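Local coordinates for protein Non-sulfated chondroitin lyase E66 (Autographa californica nucleopolyhedrovirus, PDB 3VSN) that cleaves non-sulfated chondroitin as a polysaccharide lyase of the viral envelope and is essential for oral infection of the insect host, at residues A[71-83]-A[131-144]. Numbering follows the deposited sequence.
Sequences PWTSVPDFGTVCH and WGPVADWYHFTITM
Trp131 and Phe78 meet edge to face. Trp131 CZ2 stands over one face of Phe78, 3.6 Å from Phe78 CD1, with the two planes at 80°. Cys82 SG lies on the other face of Phe78, and Met144 SD sits at its edge, a Met-aromatic contact. Trp131 is covered on both faces: Phe140 CZ is over one, and CA of Trp72 over the other. The indole of Trp72 turns its own edge toward Trp131 in an offset edge-to-face pair; Trp72 CE3 is 3.6 Å from Trp131 CZ2. Phe140 lies nearly parallel to Phe78, but the two rings are displaced and hardly overlap. His139 lays its ring flat on CA of Gly79. This CH-pi contact lets the chains come close, with CA of Gly79 and CA of His139 5.4 Å apart. Helix 75-83 and helix 138-144 run nearly parallel, axes 9.5 Å apart at 11°, in the alpha/alpha toroid of the lyase. His139 is a knob in the hole formed by Val75, Phe78, Gly79 and His83. Ile116 of helix 103-119 packs against Phe78 and Met144. The Trp131 chi1 of 62° swings the indole over the 71-73 loop. There NE1 of Trp131 gives a weak, bent bond to Pro71 O (2.7 Å). Val75 spreads its methyls: CG1 meets Phe140 CE2 at 3.7 Å, and CG2 packs on Gly132. Farther along, Thr143 CG2 touches Cys82 CB at 3.5 Å and lies over one face of the His83 ring, a CH-pi contact.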
ATOM      1  N   PRO A  71     -11.302  31.141  -9.512  1.00 32.66           N
ATOM      2  CA  PRO A  71     -11.210  30.052 -10.492  1.00 32.69           C
ATOM      3  C   PRO A  71     -10.916  30.483 -11.931  1.00 32.98           C
ATOM      4  O   PRO A  71     -10.438  29.668 -12.723  1.00 33.20           O
ATOM      5  CB  PRO A  71     -12.595  29.401 -10.419  1.00 32.42           C
ATOM      6  CG  PRO A  71     -13.502  30.498  -9.992  1.00 32.19           C
ATOM      7  CD  PRO A  71     -12.691  31.337  -9.047  1.00 32.29           C
ATOM      8  N   TRP A  72     -11.199  31.741 -12.267  1.00 33.55           N
ATOM      9  CA  TRP A  72     -11.076  32.211 -13.652  1.00 34.02           C
ATOM     10  C   TRP A  72      -9.692  32.695 -13.995  1.00 34.94           C
ATOM     11  O   TRP A  72      -9.364  32.879 -15.168  1.00 35.71           O
ATOM     12  CB  TRP A  72     -12.132  33.273 -13.968  1.00 33.35           C
ATOM     13  CG  TRP A  72     -13.503  32.962 -13.401  1.00 32.96           C
ATOM     14  CD1 TRP A  72     -14.335  33.813 -12.680  1.00 32.74           C
ATOM     15  CD2 TRP A  72     -14.238  31.682 -13.467  1.00 32.59           C
ATOM     16  NE1 TRP A  72     -15.498  33.177 -12.319  1.00 32.64           N
ATOM     17  CE2 TRP A  72     -15.503  31.900 -12.756  1.00 32.49           C
ATOM     18  CE3 TRP A  72     -13.984  30.432 -14.025  1.00 32.28           C
ATOM     19  CZ2 TRP A  72     -16.452  30.898 -12.621  1.00 32.45           C
ATOM     20  CZ3 TRP A  72     -14.951  29.429 -13.883  1.00 32.65           C
ATOM     21  CH2 TRP A  72     -16.156  29.659 -13.200  1.00 32.42           C
ATOM     22  N   THR A  73      -8.867  32.897 -12.971  1.00 35.63           N
ATOM     23  CA  THR A  73      -7.467  33.281 -13.161  1.00 36.38           C
ATOM     24  C   THR A  73      -6.517  32.221 -12.600  1.00 36.12           C
ATOM     25  O   THR A  73      -5.451  31.974 -13.167  1.00 36.31           O
ATOM     26  CB  THR A  73      -7.151  34.658 -12.537  1.00 37.11           C
ATOM     27  OG1 THR A  73      -7.626  34.697 -11.186  1.00 38.24           O
ATOM     28  CG2 THR A  73      -7.816  35.777 -13.335  1.00 37.25           C
ATOM     29  N   SER A  74      -6.916  31.602 -11.489  1.00 35.49           N
ATOM     30  CA  SER A  74      -6.145  30.526 -10.864  1.00 34.59           C
ATOM     31  C   SER A  74      -6.751  29.155 -11.170  1.00 33.87           C
ATOM     32  O   SER A  74      -7.872  28.852 -10.749  1.00 33.26           O
ATOM     33  CB  SER A  74      -6.048  30.741  -9.352  1.00 34.68           C
ATOM     34  OG  SER A  74      -5.643  29.551  -8.693  1.00 34.71           O
ATOM     35  N   VAL A  75      -6.000  28.334 -11.899  1.00 32.64           N
ATOM     36  CA  VAL A  75      -6.462  27.000 -12.296  1.00 31.97           C
ATOM     37  C   VAL A  75      -6.580  26.012 -11.114  1.00 31.00           C
ATOM     38  O   VAL A  75      -7.490  25.180 -11.114  1.00 30.44           O
ATOM     39  CB  VAL A  75      -5.630  26.412 -13.469  1.00 31.90           C
ATOM     40  CG1 VAL A  75      -6.222  25.096 -13.950  1.00 31.81           C
ATOM     41  CG2 VAL A  75      -5.579  27.393 -14.631  1.00 32.02           C
ATOM     42  N   PRO A  76      -5.672  26.096 -10.110  1.00 30.45           N
ATOM     43  CA  PRO A  76      -5.903  25.296  -8.901  1.00 29.39           C
ATOM     44  C   PRO A  76      -7.234  25.620  -8.220  1.00 28.58           C
ATOM     45  O   PRO A  76      -7.904  24.709  -7.730  1.00 28.32           O
ATOM     46  CB  PRO A  76      -4.729  25.686  -7.997  1.00 29.68           C
ATOM     47  CG  PRO A  76      -3.640  26.015  -8.953  1.00 30.06           C
ATOM     48  CD  PRO A  76      -4.328  26.711 -10.095  1.00 30.58           C
ATOM     49  N   ASP A  77      -7.613  26.899  -8.203  1.00 27.52           N
ATOM     50  CA  ASP A  77      -8.904  27.316  -7.655  1.00 26.58           C
ATOM     51  C   ASP A  77     -10.084  26.768  -8.468  1.00 25.29           C
ATOM     52  O   ASP A  77     -11.127  26.445  -7.900  1.00 25.00           O
ATOM     53  CB  ASP A  77      -8.994  28.844  -7.542  1.00 27.67           C
ATOM     54  CG  ASP A  77      -8.266  29.396  -6.315  1.00 28.65           C
ATOM     55  OD1 ASP A  77      -7.668  28.612  -5.543  1.00 29.03           O
ATOM     56  OD2 ASP A  77      -8.300  30.629  -6.120  1.00 29.04           O
ATOM     57  N   PHE A  78      -9.916  26.670  -9.788  1.00 24.06           N
ATOM     58  CA  PHE A  78     -10.929  26.060 -10.655  1.00 23.39           C
ATOM     59  C   PHE A  78     -11.102  24.576 -10.324  1.00 22.78           C
ATOM     60  O   PHE A  78     -12.226  24.070 -10.279  1.00 22.16           O
ATOM     61  CB  PHE A  78     -10.588  26.258 -12.139  1.00 23.21           C
ATOM     62  CG  PHE A  78     -11.585  25.636 -13.083  1.00 23.10           C
ATOM     63  CD1 PHE A  78     -12.869  26.164 -13.215  1.00 23.30           C
ATOM     64  CD2 PHE A  78     -11.243  24.525 -13.843  1.00 23.05           C
ATOM     65  CE1 PHE A  78     -13.787  25.590 -14.081  1.00 23.38           C
ATOM     66  CE2 PHE A  78     -12.156  23.948 -14.713  1.00 23.25           C
ATOM     67  CZ  PHE A  78     -13.430  24.480 -14.831  1.00 23.28           C
ATOM     68  N   GLY A  79      -9.983  23.893 -10.087  1.00 22.20           N
ATOM     69  CA  GLY A  79      -9.995  22.517  -9.592  1.00 21.78           C
ATOM     70  C   GLY A  79     -10.779  22.379  -8.299  1.00 21.50           C
ATOM     71  O   GLY A  79     -11.552  21.433  -8.130  1.00 21.05           O
ATOM     72  N   THR A  80     -10.592  23.337  -7.396  1.00 21.24           N
ATOM     73  CA  THR A  80     -11.315  23.356  -6.129  1.00 21.29           C
ATOM     74  C   THR A  80     -12.819  23.569  -6.329  1.00 21.11           C
ATOM     75  O   THR A  80     -13.623  22.899  -5.680  1.00 20.94           O
ATOM     76  CB  THR A  80     -10.727  24.393  -5.153  1.00 21.69           C
ATOM     77  OG1 THR A  80      -9.331  24.126  -4.973  1.00 22.19           O
ATOM     78  CG2 THR A  80     -11.419  24.322  -3.795  1.00 21.42           C
ATOM     79  N   VAL A  81     -13.189  24.485  -7.228  1.00 20.54           N
ATOM     80  CA  VAL A  81     -14.595  24.683  -7.605  1.00 20.09           C
ATOM     81  C   VAL A  81     -15.192  23.370  -8.121  1.00 19.51           C
ATOM     82  O   VAL A  81     -16.261  22.948  -7.676  1.00 18.89           O
ATOM     83  CB  VAL A  81     -14.767  25.788  -8.674  1.00 20.33           C
ATOM     84  CG1 VAL A  81     -16.179  25.782  -9.246  1.00 20.49           C
ATOM     85  CG2 VAL A  81     -14.444  27.156  -8.091  1.00 20.93           C
ATOM     86  N   CYS A  82     -14.484  22.737  -9.052  1.00 19.06           N
ATOM     87  CA  CYS A  82     -14.896  21.457  -9.625  1.00 18.94           C
ATOM     88  C   CYS A  82     -15.122  20.371  -8.564  1.00 18.57           C
ATOM     89  O   CYS A  82     -16.189  19.751  -8.527  1.00 18.33           O
ATOM     90  CB  CYS A  82     -13.885  20.998 -10.676  1.00 19.18           C
ATOM     91  SG  CYS A  82     -13.972  21.920 -12.229  1.00 20.19           S
ATOM     92  N   HIS A  83     -14.129  20.155  -7.698  1.00 18.08           N
ATOM     93  CA  HIS A  83     -14.246  19.157  -6.626  1.00 18.01           C
ATOM     94  C   HIS A  83     -15.346  19.465  -5.648  1.00 17.74           C
ATOM     95  O   HIS A  83     -16.052  18.565  -5.201  1.00 17.54           O
ATOM     96  CB  HIS A  83     -12.925  18.987  -5.880  1.00 18.14           C
ATOM     97  CG  HIS A  83     -11.871  18.242  -6.663  1.00 18.32           C
ATOM     98  ND1 HIS A  83     -12.091  17.028  -7.201  1.00 18.55           N
ATOM     99  CD2 HIS A  83     -10.552  18.574  -6.963  1.00 18.45           C
ATOM    100  CE1 HIS A  83     -10.976  16.607  -7.823  1.00 18.71           C
ATOM    101  NE2 HIS A  83     -10.035  17.556  -7.678  1.00 18.79           N
ATOM    102  N   TRP A 131      -7.577  29.011 -19.727  1.00 37.40           N
ATOM    103  CA  TRP A 131      -6.985  30.125 -18.980  1.00 37.83           C
ATOM    104  C   TRP A 131      -5.916  29.655 -18.029  1.00 39.42           C
ATOM    105  O   TRP A 131      -5.752  28.451 -17.813  1.00 39.04           O
ATOM    106  CB  TRP A 131      -8.049  30.954 -18.260  1.00 36.60           C
ATOM    107  CG  TRP A 131      -8.841  30.208 -17.213  1.00 35.07           C
ATOM    108  CD1 TRP A 131      -8.479  29.960 -15.890  1.00 34.93           C
ATOM    109  CD2 TRP A 131     -10.173  29.608 -17.361  1.00 34.54           C
ATOM    110  NE1 TRP A 131      -9.461  29.261 -15.236  1.00 34.48           N
ATOM    111  CE2 TRP A 131     -10.504  29.017 -16.057  1.00 34.28           C
ATOM    112  CE3 TRP A 131     -11.088  29.499 -18.403  1.00 34.25           C
ATOM    113  CZ2 TRP A 131     -11.701  28.353 -15.834  1.00 33.88           C
ATOM    114  CZ3 TRP A 131     -12.292  28.827 -18.165  1.00 34.10           C
ATOM    115  CH2 TRP A 131     -12.590  28.268 -16.910  1.00 34.51           C
ATOM    116  N   GLY A 132      -5.175  30.605 -17.459  1.00 40.85           N
ATOM    117  CA  GLY A 132      -4.019  30.293 -16.620  1.00 42.90           C
ATOM    118  C   GLY A 132      -2.852  29.780 -17.452  1.00 44.58           C
ATOM    119  O   GLY A 132      -2.899  29.846 -18.685  1.00 45.44           O
ATOM    120  N   PRO A 133      -1.796  29.266 -16.787  1.00 46.01           N
ATOM    121  CA  PRO A 133      -0.630  28.719 -17.492  1.00 46.40           C
ATOM    122  C   PRO A 133      -1.028  27.718 -18.577  1.00 47.07           C
ATOM    123  O   PRO A 133      -1.900  26.876 -18.351  1.00 47.41           O
ATOM    124  CB  PRO A 133       0.153  28.021 -16.379  1.00 46.13           C
ATOM    125  CG  PRO A 133      -0.181  28.807 -15.158  1.00 46.13           C
ATOM    126  CD  PRO A 133      -1.617  29.224 -15.323  1.00 45.96           C
ATOM    127  N   VAL A 134      -0.382  27.821 -19.739  1.00 47.83           N
ATOM    128  CA  VAL A 134      -0.740  27.033 -20.928  1.00 48.04           C
ATOM    129  C   VAL A 134      -0.648  25.516 -20.715  1.00 47.79           C
ATOM    130  O   VAL A 134      -1.199  24.742 -21.504  1.00 49.00           O
ATOM    131  CB  VAL A 134       0.095  27.444 -22.171  1.00 48.60           C
ATOM    132  CG1 VAL A 134       0.046  28.989 -22.374  1.00 49.16           C
ATOM    133  CG2 VAL A 134       1.571  26.944 -22.041  1.00 49.21           C
ATOM    134  N   ALA A 135       0.037  25.106 -19.648  1.00 46.25           N
ATOM    135  CA  ALA A 135       0.267  23.690 -19.360  1.00 44.73           C
ATOM    136  C   ALA A 135      -0.606  23.132 -18.228  1.00 43.14           C
ATOM    137  O   ALA A 135      -0.520  21.944 -17.906  1.00 44.31           O
ATOM    138  CB  ALA A 135       1.743  23.449 -19.067  1.00 45.33           C
ATOM    139  N   ASP A 136      -1.444  23.981 -17.633  1.00 40.87           N
ATOM    140  CA  ASP A 136      -2.337  23.562 -16.544  1.00 38.34           C
ATOM    141  C   ASP A 136      -3.684  23.040 -17.069  1.00 35.20           C
ATOM    142  O   ASP A 136      -4.754  23.542 -16.711  1.00 35.08           O
ATOM    143  CB  ASP A 136      -2.530  24.701 -15.533  1.00 39.58           C
ATOM    144  CG  ASP A 136      -1.284  24.964 -14.697  1.00 41.16           C
ATOM    145  OD1 ASP A 136      -0.229  24.349 -14.965  1.00 41.98           O
ATOM    146  OD2 ASP A 136      -1.360  25.792 -13.765  1.00 42.46           O
ATOM    147  N   TRP A 137      -3.605  22.014 -17.909  1.00 31.77           N
ATOM    148  CA  TRP A 137      -4.763  21.455 -18.600  1.00 29.49           C
ATOM    149  C   TRP A 137      -5.571  20.505 -17.752  1.00 27.84           C
ATOM    150  O   TRP A 137      -6.728  20.219 -18.075  1.00 26.73           O
ATOM    151  CB  TRP A 137      -4.294  20.738 -19.863  1.00 29.32           C
ATOM    152  CG  TRP A 137      -3.342  19.603 -19.560  1.00 29.82           C
ATOM    153  CD1 TRP A 137      -1.949  19.641 -19.535  1.00 30.27           C
ATOM    154  CD2 TRP A 137      -3.693  18.227 -19.184  1.00 29.46           C
ATOM    155  NE1 TRP A 137      -1.431  18.415 -19.198  1.00 30.19           N
ATOM    156  CE2 TRP A 137      -2.421  17.522 -18.971  1.00 30.04           C
ATOM    157  CE3 TRP A 137      -4.885  17.530 -19.024  1.00 29.43           C
ATOM    158  CZ2 TRP A 137      -2.375  16.183 -18.614  1.00 29.77           C
ATOM    159  CZ3 TRP A 137      -4.825  16.182 -18.656  1.00 29.65           C
ATOM    160  CH2 TRP A 137      -3.599  15.526 -18.458  1.00 29.56           C
ATOM    161  N   TYR A 138      -4.966  20.008 -16.670  1.00 26.16           N
ATOM    162  CA  TYR A 138      -5.506  18.885 -15.883  1.00 24.78           C
ATOM    163  C   TYR A 138      -6.993  18.982 -15.542  1.00 23.71           C
ATOM    164  O   TYR A 138      -7.774  18.102 -15.904  1.00 23.55           O
ATOM    165  CB  TYR A 138      -4.688  18.669 -14.601  1.00 24.38           C
ATOM    166  CG  TYR A 138      -4.994  17.367 -13.875  1.00 24.47           C
ATOM    167  CD1 TYR A 138      -4.436  16.162 -14.305  1.00 24.44           C
ATOM    168  CD2 TYR A 138      -5.831  17.343 -12.757  1.00 24.41           C
ATOM    169  CE1 TYR A 138      -4.703  14.971 -13.647  1.00 24.39           C
ATOM    170  CE2 TYR A 138      -6.106  16.154 -12.090  1.00 24.44           C
ATOM    171  CZ  TYR A 138      -5.538  14.971 -12.541  1.00 24.65           C
ATOM    172  OH  TYR A 138      -5.799  13.783 -11.893  1.00 24.64           O
ATOM    173  N   HIS A 139      -7.374  20.046 -14.845  1.00 23.05           N
ATOM    174  CA  HIS A 139      -8.738  20.179 -14.338  1.00 22.96           C
ATOM    175  C   HIS A 139      -9.784  20.388 -15.400  1.00 22.60           C
ATOM    176  O   HIS A 139     -10.970  20.165 -15.157  1.00 22.48           O
ATOM    177  CB  HIS A 139      -8.803  21.247 -13.255  1.00 22.97           C
ATOM    178  CG  HIS A 139      -8.157  20.823 -11.960  1.00 23.46           C
ATOM    179  ND1 HIS A 139      -7.101  21.462 -11.431  1.00 23.59           N
ATOM    180  CD2 HIS A 139      -8.451  19.767 -11.099  1.00 23.34           C
ATOM    181  CE1 HIS A 139      -6.740  20.856 -10.283  1.00 23.71           C
ATOM    182  NE2 HIS A 139      -7.567  19.817 -10.084  1.00 23.78           N
ATOM    183  N   PHE A 140      -9.355  20.785 -16.595  1.00 22.07           N
ATOM    184  CA  PHE A 140     -10.271  20.947 -17.722  1.00 21.85           C
ATOM    185  C   PHE A 140     -10.605  19.612 -18.387  1.00 21.34           C
ATOM    186  O   PHE A 140     -11.740  19.390 -18.812  1.00 21.02           O
ATOM    187  CB  PHE A 140      -9.703  21.942 -18.743  1.00 22.42           C
ATOM    188  CG  PHE A 140      -9.445  23.307 -18.172  1.00 22.89           C
ATOM    189  CD1 PHE A 140     -10.493  24.198 -17.962  1.00 23.38           C
ATOM    190  CD2 PHE A 140      -8.155  23.698 -17.826  1.00 23.03           C
ATOM    191  CE1 PHE A 140     -10.259  25.457 -17.422  1.00 23.68           C
ATOM    192  CE2 PHE A 140      -7.914  24.954 -17.291  1.00 23.38           C
ATOM    193  CZ  PHE A 140      -8.966  25.834 -17.088  1.00 23.48           C
ATOM    194  N   THR A 141      -9.613  18.727 -18.461  1.00 20.71           N
ATOM    195  CA  THR A 141      -9.747  17.425 -19.112  1.00 20.31           C
ATOM    196  C   THR A 141     -10.232  16.332 -18.152  1.00 19.95           C
ATOM    197  O   THR A 141     -11.021  15.457 -18.533  1.00 19.61           O
ATOM    198  CB  THR A 141      -8.398  17.003 -19.738  1.00 20.29           C
ATOM    199  OG1 THR A 141      -8.070  17.896 -20.806  1.00 20.47           O
ATOM    200  CG2 THR A 141      -8.448  15.588 -20.271  1.00 20.24           C
ATOM    201  N   ILE A 142      -9.756  16.389 -16.910  1.00 19.77           N
ATOM    202  CA  ILE A 142      -9.990  15.319 -15.939  1.00 19.71           C
ATOM    203  C   ILE A 142     -11.172  15.634 -15.026  1.00 19.52           C
ATOM    204  O   ILE A 142     -12.181  14.931 -15.052  1.00 19.73           O
ATOM    205  CB  ILE A 142      -8.714  15.003 -15.111  1.00 19.95           C
ATOM    206  CG1 ILE A 142      -7.534  14.638 -16.030  1.00 20.14           C
ATOM    207  CG2 ILE A 142      -8.970  13.901 -14.084  1.00 20.04           C
ATOM    208  CD1 ILE A 142      -7.785  13.481 -16.982  1.00 19.97           C
ATOM    209  N   THR A 143     -11.049  16.701 -14.241  1.00 19.38           N
ATOM    210  CA  THR A 143     -12.029  17.006 -13.199  1.00 19.44           C
ATOM    211  C   THR A 143     -13.336  17.596 -13.738  1.00 19.02           C
ATOM    212  O   THR A 143     -14.421  17.205 -13.304  1.00 18.63           O
ATOM    213  CB  THR A 143     -11.431  17.935 -12.126  1.00 19.77           C
ATOM    214  OG1 THR A 143     -10.082  17.534 -11.853  1.00 20.32           O
ATOM    215  CG2 THR A 143     -12.239  17.858 -10.838  1.00 19.94           C
ATOM    216  N   MET A 144     -13.234  18.523 -14.683  1.00 18.69           N
ATOM    217  CA  MET A 144     -14.422  19.205 -15.206  1.00 18.64           C
ATOM    218  C   MET A 144     -15.469  18.278 -15.852  1.00 18.05           C
ATOM    219  O   MET A 144     -16.653  18.414 -15.557  1.00 18.16           O
ATOM    220  CB  MET A 144     -14.038  20.342 -16.156  1.00 18.89           C
ATOM    221  CG  MET A 144     -15.199  21.251 -16.531  1.00 19.24           C
ATOM    222  SD  MET A 144     -14.719  22.453 -17.782  1.00 19.80           S
ATOM    223  CE  MET A 144     -14.598  21.411 -19.238  1.00 19.49           C
TER